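Local coordinates for beta-agarase AgaA (Microbulbifer thermotolerans, PDB 3WZ1), which cuts the beta-1,4-galactosidic linkages of agarose as an endo-acting glycoside hydrolase family 16 enzyme, releasing mainly neoagarotetraose, here seen as its catalytic domain, at residues P57-W62 with T84-L89; L74-G79 with A234-E239; A108-M113 with I133-S138; A147-L152 with W173-K178; H154-R159 with N220-G225. All blocks are in the same frame, centred on the assembly; numbering follows the deposited sequence.

Contact 1: P57-W62 with T84-L89; sequences PGLTEW and TNQVYL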
# COMPACT_ATOMS: atom_id res chain seq x y z
N PRO A 57 -1.37 13.11 5.68
CA PRO A 57 -1.54 14.13 4.67
C PRO A 57 -2.95 14.67 4.63
O PRO A 57 -3.85 14.15 5.27
CB PRO A 57 -1.23 13.37 3.39
CG PRO A 57 -1.73 12.01 3.65
CD PRO A 57 -1.37 11.76 5.09
N GLY A 58 -3.15 15.72 3.86
CA GLY A 58 -4.49 16.20 3.58
C GLY A 58 -5.27 16.47 4.85
O GLY A 58 -4.76 17.11 5.80
N LEU A 59 -6.49 15.96 4.88
CA LEU A 59 -7.38 16.04 6.05
C LEU A 59 -7.29 14.77 6.92
O LEU A 59 -8.08 14.57 7.83
CB LEU A 59 -8.82 16.30 5.61
CG LEU A 59 -9.00 17.55 4.73
CD1 LEU A 59 -10.42 17.64 4.23
CD2 LEU A 59 -8.57 18.80 5.48
N THR A 60 -6.28 13.94 6.68
CA THR A 60 -6.08 12.70 7.43
C THR A 60 -5.64 12.97 8.87
O THR A 60 -4.79 13.83 9.12
CB THR A 60 -4.93 11.87 6.82
OG1 THR A 60 -5.19 11.66 5.43
CG2 THR A 60 -4.70 10.54 7.54
N GLU A 61 -6.21 12.20 9.78
CA GLU A 61 -5.60 12.01 11.07
C GLU A 61 -5.60 10.53 11.41
O GLU A 61 -6.64 9.96 11.75
CB GLU A 61 -6.30 12.84 12.14
CG GLU A 61 -5.48 12.93 13.39
CD GLU A 61 -6.15 13.71 14.51
OE1 GLU A 61 -6.64 14.83 14.29
OE2 GLU A 61 -6.14 13.18 15.63
N TRP A 62 -4.46 9.87 11.27
CA TRP A 62 -4.41 8.43 11.57
C TRP A 62 -4.73 8.18 13.03
O TRP A 62 -4.34 8.96 13.90
CB TRP A 62 -3.07 7.81 11.19
CG TRP A 62 -2.81 7.81 9.70
CD1 TRP A 62 -3.66 7.34 8.72
CD2 TRP A 62 -1.63 8.26 9.03
NE1 TRP A 62 -3.08 7.49 7.48
CE2 TRP A 62 -1.84 8.06 7.64
CE3 TRP A 62 -0.41 8.79 9.46
CZ2 TRP A 62 -0.87 8.39 6.69
CZ3 TRP A 62 0.54 9.12 8.50
CH2 TRP A 62 0.31 8.92 7.13
N THR A 84 -15.01 18.77 13.10
CA THR A 84 -13.93 19.23 12.24
C THR A 84 -14.20 18.76 10.81
O THR A 84 -15.19 18.07 10.55
CB THR A 84 -12.56 18.64 12.67
OG1 THR A 84 -12.49 17.26 12.26
CG2 THR A 84 -12.36 18.72 14.15
N ASN A 85 -13.31 19.12 9.90
CA ASN A 85 -13.34 18.61 8.53
C ASN A 85 -12.35 17.45 8.35
O ASN A 85 -12.13 17.00 7.22
CB ASN A 85 -13.05 19.72 7.50
CG ASN A 85 -11.64 20.29 7.61
OD1 ASN A 85 -10.90 20.01 8.55
ND2 ASN A 85 -11.27 21.13 6.63
N GLN A 86 -11.75 16.99 9.43
CA GLN A 86 -10.72 15.95 9.36
C GLN A 86 -11.36 14.56 9.30
O GLN A 86 -12.53 14.39 9.64
CB GLN A 86 -9.76 16.02 10.57
CG GLN A 86 -9.08 17.37 10.75
CD GLN A 86 -7.95 17.61 9.78
OE1 GLN A 86 -8.10 18.32 8.78
NE2 GLN A 86 -6.80 17.00 10.05
N VAL A 87 -10.56 13.60 8.85
CA VAL A 87 -10.98 12.22 8.66
C VAL A 87 -10.06 11.32 9.46
O VAL A 87 -8.86 11.25 9.20
CB VAL A 87 -10.90 11.83 7.17
CG1 VAL A 87 -11.47 10.44 6.96
CG2 VAL A 87 -11.60 12.87 6.28
N TYR A 88 -10.62 10.64 10.45
CA TYR A 88 -9.90 9.60 11.15
C TYR A 88 -9.77 8.38 10.25
O TYR A 88 -10.76 7.94 9.67
CB TYR A 88 -10.63 9.20 12.44
CG TYR A 88 -10.54 10.16 13.61
CD1 TYR A 88 -9.37 10.85 13.89
CD2 TYR A 88 -11.61 10.28 14.49
CE1 TYR A 88 -9.28 11.69 15.00
CE2 TYR A 88 -11.53 11.10 15.60
CZ TYR A 88 -10.36 11.80 15.84
OH TYR A 88 -10.26 12.61 16.96
N LEU A 89 -8.55 7.88 10.12
CA LEU A 89 -8.24 6.75 9.23
C LEU A 89 -7.32 5.73 9.88
O LEU A 89 -6.41 6.09 10.65
CB LEU A 89 -7.57 7.24 7.93
CG LEU A 89 -8.40 8.19 7.07
CD1 LEU A 89 -7.59 8.71 5.90
CD2 LEU A 89 -9.65 7.48 6.57
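Thr60, Glu61 and Trp62 run parallel to Val87, Tyr88 and Leu89, joining strand 60-62 to strand 87-94. Backbone hydrogen bonds make the pairing. Val87 N donates to Leu59 O at 2.9 Å, and Glu61 N to Val87 O at 2.9 Å. Leu89 N reaches Glu61 O at a longer 3.3 Å and comes from above the carbonyl plane, 47° out of it. A CA-H...O contact of 3.2 Å from Trp62 CA to Leu89 O extends the series.

Apolar packing fills the face that holds Thr60, Trp62 and Leu89. Thr60 CG2 touches Leu89 CD1 at 3.8 Å and also lies over one face of the Trp62 indole. Leu89 O sits at the indole edge, in plane, 3.6 Å from Trp62 CD1. The indole NE1 bonds to Met238 O.

Leu59, the third residue of the type II' turn from Pro57 to Thr60, sets its CD1 3.5 Å from Asn85 O. An alanine here lacks the branched end and is likely to leave a gap beside the Asn85 carbonyl.

On the face of Glu61 and Tyr88 the chemistry is polar. The extended Glu61 chain lies alongside the tyrosine, with OE2 3.5 Å from the ring edge at Tyr88 CE1. Glu61 OE1 forms a salt bridge with Lys81. The main chain supplies the hydrogen bonds between the two segments, while the two faces differ: one packs on the core, the other carries charge.

Contact 2: L74-G79 with A234-E239; sequences LAITSG and AIINME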
# COMPACT_ATOMS: atom_id res chain seq x y z
N LEU A 74 -7.49 -7.96 7.94
CA LEU A 74 -7.21 -6.64 8.50
C LEU A 74 -8.20 -5.64 7.92
O LEU A 74 -8.42 -5.60 6.71
CB LEU A 74 -5.78 -6.21 8.16
CG LEU A 74 -5.38 -4.76 8.41
CD1 LEU A 74 -5.27 -4.47 9.90
CD2 LEU A 74 -4.07 -4.48 7.73
N ALA A 75 -8.80 -4.83 8.80
CA ALA A 75 -9.72 -3.78 8.41
C ALA A 75 -9.10 -2.44 8.73
O ALA A 75 -8.63 -2.22 9.86
CB ALA A 75 -11.05 -3.91 9.13
N ILE A 76 -9.09 -1.57 7.73
CA ILE A 76 -8.73 -0.18 7.85
C ILE A 76 -10.00 0.61 7.59
O ILE A 76 -10.51 0.62 6.45
CB ILE A 76 -7.66 0.20 6.81
CG1 ILE A 76 -6.39 -0.64 6.95
CG2 ILE A 76 -7.37 1.70 6.84
CD1 ILE A 76 -5.66 -0.48 8.27
N THR A 77 -10.50 1.31 8.60
CA THR A 77 -11.75 2.04 8.44
C THR A 77 -11.53 3.56 8.54
O THR A 77 -10.40 4.05 8.57
CB THR A 77 -12.83 1.46 9.37
OG1 THR A 77 -14.14 1.92 8.98
CG2 THR A 77 -12.55 1.80 10.82
N SER A 78 -12.64 4.28 8.49
CA SER A 78 -12.65 5.73 8.35
C SER A 78 -13.84 6.29 9.11
O SER A 78 -14.87 5.62 9.30
CB SER A 78 -12.71 6.14 6.89
OG SER A 78 -13.85 5.63 6.24
N GLY A 79 -13.71 7.54 9.54
CA GLY A 79 -14.81 8.25 10.17
C GLY A 79 -14.53 9.72 10.25
O GLY A 79 -13.38 10.14 10.14
N ALA A 234 6.82 -1.57 5.80
CA ALA A 234 5.52 -1.83 5.21
C ALA A 234 4.45 -1.03 5.92
O ALA A 234 4.40 -1.03 7.16
CB ALA A 234 5.21 -3.31 5.30
N ILE A 235 3.57 -0.38 5.15
CA ILE A 235 2.51 0.44 5.70
C ILE A 235 1.22 0.07 4.99
O ILE A 235 1.16 -0.03 3.76
CB ILE A 235 2.80 1.95 5.52
CG1 ILE A 235 4.21 2.29 6.06
CG2 ILE A 235 1.73 2.79 6.17
CD1 ILE A 235 4.68 3.69 5.68
N ILE A 236 0.18 -0.11 5.79
CA ILE A 236 -1.16 -0.37 5.27
C ILE A 236 -2.03 0.72 5.85
O ILE A 236 -2.15 0.83 7.07
CB ILE A 236 -1.69 -1.75 5.67
CG1 ILE A 236 -0.73 -2.87 5.24
CG2 ILE A 236 -3.08 -1.95 5.04
CD1 ILE A 236 -0.92 -4.16 6.00
N ASN A 237 -2.63 1.55 5.01
CA ASN A 237 -3.44 2.63 5.53
C ASN A 237 -4.52 3.03 4.56
O ASN A 237 -4.61 2.47 3.46
CB ASN A 237 -2.55 3.83 5.93
CG ASN A 237 -2.06 4.65 4.75
OD1 ASN A 237 -2.66 4.63 3.67
ND2 ASN A 237 -0.98 5.39 4.95
N MET A 238 -5.36 3.99 4.98
CA MET A 238 -6.00 4.88 4.02
C MET A 238 -5.44 6.27 4.22
O MET A 238 -4.93 6.60 5.29
CB MET A 238 -7.51 4.93 4.14
CG MET A 238 -8.23 3.77 3.47
SD MET A 238 -10.01 3.97 3.34
CE MET A 238 -10.55 3.50 4.96
N GLU A 239 -5.54 7.07 3.17
CA GLU A 239 -5.14 8.48 3.20
C GLU A 239 -6.16 9.35 2.51
O GLU A 239 -6.65 9.03 1.42
CB GLU A 239 -3.80 8.67 2.51
CG GLU A 239 -2.62 8.07 3.27
CD GLU A 239 -1.30 8.15 2.53
OE1 GLU A 239 -1.23 8.84 1.47
OE2 GLU A 239 -0.32 7.51 3.02
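Leu74, Ile76 and Ser78 face Ile236 and Met238 in a buried, apolar contact. No hydrogen bond links the two segments. The axes of strands 74-76 and 234-239 approach to 7.8 Å, a spacing for side chains and not for backbone pairing.

Aliphatic contacts make up most of the interface. Leu74 and Ile236 reach toward each other tip to tip, with Leu74 CD2 3.6 Å from Ile236 CD1. Ile76 crosses Ile236 at about a right angle. Its CG1 rests 4.0 Å from Ile236 CG2. Its other branch points along the strand to the next partner: Ile76 CG2 is 4.0 Å from Met238 CG and 3.6 Å from Met238 N. The two branches of Ile76 therefore divide their contacts between Ile236 and Met238.

The Met238 methyl meets backbone carbonyls. Met238 runs extended to its sulfur and then bends at chi3, -81°. That bend brings Met238 CE to 3.2 Å from Ile76 O, a close methyl-to-carbonyl approach. The same methyl lies 3.9 Å from Ser78 CB. Ser78 OG itself is hydrogen-bonded to Asn262 O.

Partners outside the segments close the layer. Tyr264, Val266 and Val269 of strand 264-276 pack on Ile236, and Leu115 packs on Met238. Leu74 and Ile76 point at Ile236 and Met238 as between facing layers, while their backbones bond to Val266 and Tyr264. Such interlocking of aliphatic side chains between layers is the hydrophobic filling of a beta-sandwich, here the beta-jelly roll of the GH16 catalytic domain.

Contact 3: A108-M113 with I133-S138; sequences AKLSNM and IEAYGS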
# COMPACT_ATOMS: atom_id res chain seq x y z
N ALA A 108 -6.26 -7.65 -1.32
CA ALA A 108 -7.04 -6.58 -0.66
C ALA A 108 -8.22 -6.12 -1.47
O ALA A 108 -8.25 -6.31 -2.69
CB ALA A 108 -6.15 -5.39 -0.33
N LYS A 109 -9.20 -5.54 -0.77
CA LYS A 109 -10.41 -4.97 -1.38
C LYS A 109 -10.45 -3.51 -1.00
O LYS A 109 -10.65 -3.18 0.17
CB LYS A 109 -11.65 -5.70 -0.88
CG LYS A 109 -12.94 -5.29 -1.60
CD LYS A 109 -14.09 -6.15 -1.13
CE LYS A 109 -15.41 -5.73 -1.77
NZ LYS A 109 -16.53 -6.35 -1.01
N LEU A 110 -10.26 -2.64 -1.98
CA LEU A 110 -10.28 -1.18 -1.75
C LEU A 110 -11.57 -0.74 -1.08
O LEU A 110 -12.64 -1.31 -1.33
CB LEU A 110 -10.19 -0.41 -3.05
CG LEU A 110 -9.16 -0.83 -4.10
CD1 LEU A 110 -9.19 0.12 -5.28
CD2 LEU A 110 -7.76 -0.95 -3.50
N SER A 111 -11.49 0.30 -0.26
CA SER A 111 -12.70 0.93 0.20
C SER A 111 -13.40 1.64 -0.96
O SER A 111 -12.77 2.10 -1.91
CB SER A 111 -12.39 1.95 1.30
OG SER A 111 -11.64 3.03 0.77
N ASN A 112 -14.74 1.76 -0.84
CA ASN A 112 -15.53 2.43 -1.84
C ASN A 112 -15.63 3.90 -1.46
O ASN A 112 -16.69 4.40 -1.09
CB ASN A 112 -16.89 1.76 -1.93
CG ASN A 112 -17.76 2.31 -3.03
OD1 ASN A 112 -17.41 3.22 -3.76
ND2 ASN A 112 -18.96 1.71 -3.13
N MET A 113 -14.49 4.56 -1.58
CA MET A 113 -14.31 5.92 -1.12
C MET A 113 -13.35 6.66 -2.03
O MET A 113 -12.57 6.04 -2.78
CB MET A 113 -13.71 5.92 0.29
CG MET A 113 -14.50 5.19 1.36
SD MET A 113 -15.99 6.08 1.87
CE MET A 113 -15.35 7.07 3.23
N ILE A 133 -0.12 -1.13 -3.58
CA ILE A 133 -1.52 -0.70 -3.76
C ILE A 133 -1.62 0.78 -3.41
O ILE A 133 -1.27 1.21 -2.29
CB ILE A 133 -2.55 -1.52 -2.95
CG1 ILE A 133 -2.50 -2.99 -3.32
CG2 ILE A 133 -3.96 -0.94 -3.14
CD1 ILE A 133 -3.46 -3.86 -2.54
N GLU A 134 -2.06 1.57 -4.37
CA GLU A 134 -2.51 2.94 -4.14
C GLU A 134 -3.63 3.17 -5.13
O GLU A 134 -3.39 3.23 -6.34
CB GLU A 134 -1.41 3.97 -4.32
CG GLU A 134 -1.88 5.40 -4.11
CD GLU A 134 -0.76 6.40 -4.08
OE1 GLU A 134 -0.12 6.66 -5.13
OE2 GLU A 134 -0.45 6.91 -2.97
N ALA A 135 -4.85 3.25 -4.63
CA ALA A 135 -5.99 3.28 -5.52
C ALA A 135 -7.19 3.86 -4.82
O ALA A 135 -7.26 3.87 -3.58
CB ALA A 135 -6.29 1.88 -6.01
N TYR A 136 -8.14 4.34 -5.62
CA TYR A 136 -9.27 5.12 -5.11
C TYR A 136 -10.53 4.41 -5.59
O TYR A 136 -10.81 4.38 -6.81
CB TYR A 136 -9.17 6.58 -5.60
CG TYR A 136 -7.75 7.11 -5.43
CD1 TYR A 136 -6.78 6.82 -6.38
CD2 TYR A 136 -7.36 7.86 -4.29
CE1 TYR A 136 -5.47 7.22 -6.22
CE2 TYR A 136 -6.06 8.29 -4.14
CZ TYR A 136 -5.10 7.95 -5.10
OH TYR A 136 -3.79 8.34 -4.98
N GLY A 137 -11.24 3.76 -4.67
CA GLY A 137 -12.34 2.85 -5.04
C GLY A 137 -13.69 3.46 -5.36
O GLY A 137 -14.57 2.75 -5.84
N SER A 138 -13.84 4.77 -5.13
CA SER A 138 -15.14 5.45 -5.16
C SER A 138 -16.01 5.13 -6.37
O SER A 138 -15.56 5.27 -7.50
CB SER A 138 -14.95 6.95 -5.15
OG SER A 138 -16.22 7.56 -5.08
O HOH W 1 -10.25 3.61 -1.89
O HOH W 2 -17.19 7.46 -2.57
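Leu110 packs against Ile133 and Ala135, the two residues that flank Glu134, the predicted proton donor. Segment 133-138 takes in the end of strand 128-135 of the GH16 jelly roll and the turn after it. The sequence of that strand fits the family's E-x-D-x-x-E signature. Glu134 points away from this contact, while its neighbours point into it.

The tight part is aliphatic. Leu110 CD1 presses on Ala135 CB at 3.5 Å, closer than usual for two carbons. The other methyl, Leu110 CD2, meets Ile133 CG2 at 3.8 Å. The leucine fork straddles this spot because CG stands anti to the carbonyl carbon, chi1 -46°. Ala108 CB extends the patch to Ile133 CD1. Gly137 also sits close to the other segment's backbone, with its CA 3.2 Å from Ser111 O in a CA-H...O contact. A beta carbon there would fall about 2.0 Å from Ser111 O, so a side chain would probably clash in this backbone conformation. Beside this glycine, water 1 bridges the segments, 2.9 Å from Ser111 O and 3.0 Å from Gly137 N.

Toward Asn112 and Ser138 the fit is looser. Asn112 is the centre of an inverse gamma turn. The direct link is weak: Ser138 N meets Met113 O at 3.0 Å, but the angle at hydrogen is just 121°. Asn112 OD1 accepts from Asp139 N, and Ser138 OG is bonded to Arg140 N. Ser138 OG also lies 2.7 Å from water 2, which bonds weakly to Asn112 O.

Contact 4: A147-L152 with W173-K178; sequences AERLHL and WYADGK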
# COMPACT_ATOMS: atom_id res chain seq x y z
N ALA A 147 -11.96 4.51 -10.51
CA ALA A 147 -12.44 3.23 -10.00
C ALA A 147 -11.96 2.03 -10.82
O ALA A 147 -11.94 0.91 -10.33
CB ALA A 147 -13.95 3.24 -9.92
N GLU A 148 -11.57 2.28 -12.06
CA GLU A 148 -11.02 1.23 -12.92
C GLU A 148 -9.50 1.20 -12.97
O GLU A 148 -8.93 0.43 -13.77
CB GLU A 148 -11.61 1.35 -14.34
CG GLU A 148 -13.09 1.03 -14.32
CD GLU A 148 -13.81 1.23 -15.64
OE1 GLU A 148 -13.17 1.48 -16.67
OE2 GLU A 148 -15.06 1.13 -15.61
N ARG A 149 -8.82 1.93 -12.08
CA ARG A 149 -7.37 2.11 -12.16
C ARG A 149 -6.67 1.72 -10.83
O ARG A 149 -7.21 1.97 -9.76
CB ARG A 149 -7.06 3.57 -12.53
CG ARG A 149 -7.81 4.10 -13.77
CD ARG A 149 -6.91 4.11 -14.97
NE ARG A 149 -7.41 3.98 -16.36
CZ ARG A 149 -8.66 3.89 -16.86
NH1 ARG A 149 -9.79 3.96 -16.17
NH2 ARG A 149 -8.74 3.73 -18.17
N LEU A 150 -5.47 1.17 -10.94
CA LEU A 150 -4.53 1.01 -9.80
C LEU A 150 -3.35 1.92 -10.09
O LEU A 150 -2.79 1.89 -11.19
CB LEU A 150 -4.05 -0.43 -9.68
CG LEU A 150 -5.13 -1.47 -9.39
CD1 LEU A 150 -4.57 -2.89 -9.57
CD2 LEU A 150 -5.73 -1.28 -7.99
N HIS A 151 -2.95 2.76 -9.14
CA HIS A 151 -1.82 3.63 -9.34
C HIS A 151 -0.56 2.84 -8.98
O HIS A 151 -0.38 2.46 -7.81
CB HIS A 151 -1.95 4.88 -8.47
CG HIS A 151 -0.91 5.91 -8.75
ND1 HIS A 151 -0.28 6.62 -7.75
CD2 HIS A 151 -0.38 6.36 -9.92
CE1 HIS A 151 0.59 7.45 -8.29
NE2 HIS A 151 0.52 7.33 -9.60
N LEU A 152 0.28 2.60 -9.97
CA LEU A 152 1.52 1.82 -9.78
C LEU A 152 2.66 2.79 -9.79
O LEU A 152 2.96 3.36 -10.83
CB LEU A 152 1.69 0.81 -10.90
CG LEU A 152 0.50 -0.11 -11.16
CD1 LEU A 152 0.81 -1.04 -12.32
CD2 LEU A 152 0.12 -0.91 -9.93
N TRP A 173 -1.00 4.43 -14.30
CA TRP A 173 -2.37 4.16 -13.88
C TRP A 173 -2.90 2.97 -14.67
O TRP A 173 -3.21 3.07 -15.87
CB TRP A 173 -3.27 5.38 -14.07
CG TRP A 173 -2.90 6.54 -13.24
CD1 TRP A 173 -1.98 7.51 -13.53
CD2 TRP A 173 -3.46 6.89 -11.98
NE1 TRP A 173 -1.91 8.43 -12.53
CE2 TRP A 173 -2.82 8.08 -11.56
CE3 TRP A 173 -4.43 6.32 -11.15
CZ2 TRP A 173 -3.12 8.71 -10.35
CZ3 TRP A 173 -4.73 6.96 -9.95
CH2 TRP A 173 -4.08 8.14 -9.58
N TYR A 174 -2.95 1.81 -14.02
CA TYR A 174 -3.22 0.54 -14.68
C TYR A 174 -4.70 0.18 -14.66
O TYR A 174 -5.33 0.13 -13.60
CB TYR A 174 -2.41 -0.58 -14.01
CG TYR A 174 -2.80 -1.95 -14.53
CD1 TYR A 174 -2.28 -2.41 -15.74
CD2 TYR A 174 -3.72 -2.74 -13.87
CE1 TYR A 174 -2.65 -3.63 -16.26
CE2 TYR A 174 -4.11 -3.97 -14.39
CZ TYR A 174 -3.57 -4.39 -15.59
OH TYR A 174 -3.95 -5.61 -16.11
N ALA A 175 -5.25 -0.13 -15.85
CA ALA A 175 -6.58 -0.72 -16.00
C ALA A 175 -6.40 -2.03 -16.78
O ALA A 175 -5.50 -2.11 -17.61
CB ALA A 175 -7.51 0.23 -16.75
N ASP A 176 -7.29 -3.00 -16.56
CA ASP A 176 -7.13 -4.31 -17.21
C ASP A 176 -7.73 -4.39 -18.61
O ASP A 176 -7.55 -5.40 -19.29
CB ASP A 176 -7.62 -5.46 -16.31
CG ASP A 176 -9.15 -5.51 -16.13
OD1 ASP A 176 -9.89 -4.61 -16.56
OD2 ASP A 176 -9.59 -6.50 -15.50
N GLY A 177 -8.43 -3.34 -19.03
CA GLY A 177 -9.09 -3.33 -20.35
C GLY A 177 -10.41 -4.08 -20.39
O GLY A 177 -11.05 -4.13 -21.45
N LYS A 178 -10.83 -4.64 -19.26
CA LYS A 178 -12.08 -5.38 -19.16
C LYS A 178 -13.14 -4.60 -18.38
O LYS A 178 -14.25 -5.09 -18.20
CB LYS A 178 -11.82 -6.74 -18.52
CG LYS A 178 -10.76 -7.54 -19.27
CD LYS A 178 -10.47 -8.88 -18.63
CE LYS A 178 -9.55 -9.68 -19.52
NZ LYS A 178 -8.86 -10.76 -18.77
O HOH W 3 -9.67 -1.90 -14.94
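Tyr174 N donates to Leu150 O at 2.8 Å, almost straight at 171°. Leu150 N returns a bond of 2.9 Å to Tyr174 O. This antiparallel hydrogen-bonded pair fastens the short strand 173-174 to strand 150-158 of the GH16 jelly roll.

The next pair, His151 and Trp173, is non-hydrogen-bonded and meets through its rings. They form an offset stack with planes at 26° and the imidazole and six-membered ring centroids 4.2 Å apart. His151 CD2 lies over the middle of the indole, 3.4 Å from Trp173 CE2. His151 CB adds a CH-pi contact over the same six-membered ring. His151 ND1 is hydrogen-bonded to Glu134, the predicted proton donor. With an alanine in place of Trp173, the imidazole would lose the ring against its face and would probably turn more freely against Glu134.

Leu152 and Tyr174 lie side by side on the other face, Leu152 CD1 3.7 Å from Tyr174 CB. In one of two modelled conformers, the Arg149 guanidinium has Ala175 CB over one face; its NH1 bonds to Trp145 O. Past the strand pair, water 3 bridges the two segments, 2.7 Å from Glu148 O and 3.1 Å from Asp176 N.

Contact 5: H154-R159 with N220-G225; sequences HHVFIR and NGFTGG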
# COMPACT_ATOMS: atom_id res chain seq x y z
N HIS A 154 6.11 4.97 -7.37
CA HIS A 154 7.11 5.07 -6.32
C HIS A 154 7.48 6.53 -6.22
O HIS A 154 7.20 7.29 -7.16
CB HIS A 154 8.36 4.22 -6.62
CG HIS A 154 9.29 4.85 -7.61
ND1 HIS A 154 9.17 4.65 -8.97
CD2 HIS A 154 10.34 5.68 -7.45
CE1 HIS A 154 10.11 5.32 -9.60
NE2 HIS A 154 10.83 5.97 -8.70
N HIS A 155 8.07 6.94 -5.11
CA HIS A 155 8.53 8.33 -4.96
C HIS A 155 9.94 8.38 -4.44
O HIS A 155 10.36 7.53 -3.65
CB HIS A 155 7.65 9.09 -3.99
CG HIS A 155 6.24 9.28 -4.44
ND1 HIS A 155 5.74 10.50 -4.84
CD2 HIS A 155 5.21 8.40 -4.55
CE1 HIS A 155 4.47 10.37 -5.18
NE2 HIS A 155 4.12 9.10 -5.01
N VAL A 156 10.67 9.41 -4.86
CA VAL A 156 11.89 9.79 -4.17
C VAL A 156 11.74 11.26 -3.83
O VAL A 156 11.18 12.04 -4.62
CB VAL A 156 13.16 9.48 -4.98
CG1 VAL A 156 13.37 7.98 -5.13
CG2 VAL A 156 13.13 10.14 -6.35
N PHE A 157 12.19 11.61 -2.63
CA PHE A 157 12.04 12.96 -2.09
C PHE A 157 13.36 13.57 -1.69
O PHE A 157 14.32 12.87 -1.33
CB PHE A 157 11.18 12.95 -0.82
CG PHE A 157 9.82 12.32 -0.98
CD1 PHE A 157 8.72 13.08 -1.37
CD2 PHE A 157 9.61 10.98 -0.69
CE1 PHE A 157 7.47 12.51 -1.51
CE2 PHE A 157 8.36 10.41 -0.83
CZ PHE A 157 7.29 11.17 -1.24
N ILE A 158 13.40 14.90 -1.71
CA ILE A 158 14.32 15.66 -0.89
C ILE A 158 13.43 16.33 0.15
O ILE A 158 12.40 16.90 -0.21
CB ILE A 158 15.12 16.69 -1.70
CG1 ILE A 158 16.10 16.00 -2.66
CG2 ILE A 158 15.86 17.64 -0.75
CD1 ILE A 158 16.62 16.88 -3.78
N ARG A 159 13.78 16.21 1.42
CA ARG A 159 12.90 16.69 2.49
C ARG A 159 12.89 18.23 2.60
O ARG A 159 11.85 18.82 2.84
CB ARG A 159 13.26 16.09 3.85
CG ARG A 159 13.21 14.55 3.94
CD ARG A 159 11.96 13.91 3.33
NE ARG A 159 10.73 14.47 3.87
CZ ARG A 159 9.50 14.13 3.48
NH1 ARG A 159 9.28 13.20 2.55
NH2 ARG A 159 8.47 14.75 4.03
N ASN A 220 15.99 12.93 -11.66
CA ASN A 220 16.45 14.20 -11.05
C ASN A 220 17.60 14.05 -10.04
O ASN A 220 18.11 15.04 -9.51
CB ASN A 220 15.27 14.93 -10.42
CG ASN A 220 14.16 15.22 -11.42
OD1 ASN A 220 14.42 15.54 -12.58
ND2 ASN A 220 12.93 15.09 -10.98
N GLY A 221 18.02 12.82 -9.76
CA GLY A 221 19.17 12.59 -8.90
C GLY A 221 18.92 12.81 -7.43
O GLY A 221 19.86 13.03 -6.67
N PHE A 222 17.65 12.72 -7.00
CA PHE A 222 17.32 12.92 -5.59
C PHE A 222 17.93 11.90 -4.64
O PHE A 222 18.11 12.18 -3.45
CB PHE A 222 15.79 12.93 -5.37
CG PHE A 222 15.05 14.06 -6.04
CD1 PHE A 222 15.69 15.15 -6.59
CD2 PHE A 222 13.66 14.02 -6.08
CE1 PHE A 222 14.96 16.18 -7.18
CE2 PHE A 222 12.92 15.04 -6.66
CZ PHE A 222 13.58 16.12 -7.22
N THR A 223 18.24 10.70 -5.15
CA THR A 223 18.89 9.68 -4.35
C THR A 223 20.42 9.71 -4.45
O THR A 223 21.08 8.85 -3.88
CB THR A 223 18.42 8.25 -4.74
OG1 THR A 223 18.97 7.88 -6.01
CG2 THR A 223 16.89 8.17 -4.78
N GLY A 224 21.00 10.69 -5.14
CA GLY A 224 22.45 10.80 -5.18
C GLY A 224 23.11 9.57 -5.79
O GLY A 224 24.19 9.16 -5.34
N GLY A 225 22.46 8.96 -6.78
CA GLY A 225 23.01 7.79 -7.47
C GLY A 225 22.84 6.44 -6.78
O GLY A 225 23.41 5.43 -7.23
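The Phe222 ring turns an edge to the strand: Val156 O lies in its plane, 3.5 Å from Phe222 CD2. The Ile158 and Phe222 side chains cross at about a right angle, and Ile158 CD1 meets the ring obliquely, 3.4 Å from Phe222 CD1. The Phe157 side chain leaves the strand away from the loop, and Arg159 NH1 lies 3.7 Å above one face of the Phe157 ring.

Val156 has a separate partner for each methyl. Its CG2 rests 3.9 Å from Phe222 CD2. Its CG1 meets Thr223 CG2 at 3.5 Å. The threonine methyl is available because CG2 stands anti to the carbonyl carbon while OG1 is directed elsewhere. Thr223 OG1 bonds to Asp218 OD2 and to Gly227 N.

No hydrogen bond crosses between the segments. The loop holds its own shape through a type I turn from Gly221 to Gly224, closed by Gly224 N to Gly221 O at 3.0 Å. Asp218 also takes the bond of Phe222 N.

Strand 150-158 thus touches different parts of the fold through alternate residues. Phe157 lies against Glu129, the predicted nucleophile, while Val156 and Ile158 hold the 220-225 loop by apolar contact. In this GH16 jelly roll that loop leads into a sodium site formed by Glu128, Thr226, Gly227 and Ser229, next to the strand that carries the predicted nucleophile.

Contacts 2 and 3 are buried core, contacts 1 and 4 are partly buried, and contact 5 is at the surface. Contacts 1 and 4 are strand pairings made by backbone bonds, one parallel and one antiparallel. Contacts 2 and 5 have no hydrogen bond between their segments and depend on side chains. Contact 3 mixes aliphatic packing with bridging waters and one weak backbone bond. Contacts 4 and 5 use different parts of strand 150-158. Contacts 1 and 2 meet directly, through Tyr88 N to Gly79 O. Contacts 3 and 4 meet where Ala135 CB packs on Leu150 CD2 and Tyr136 on Trp173. Met238 and Ser111 touch between contacts 2 and 3.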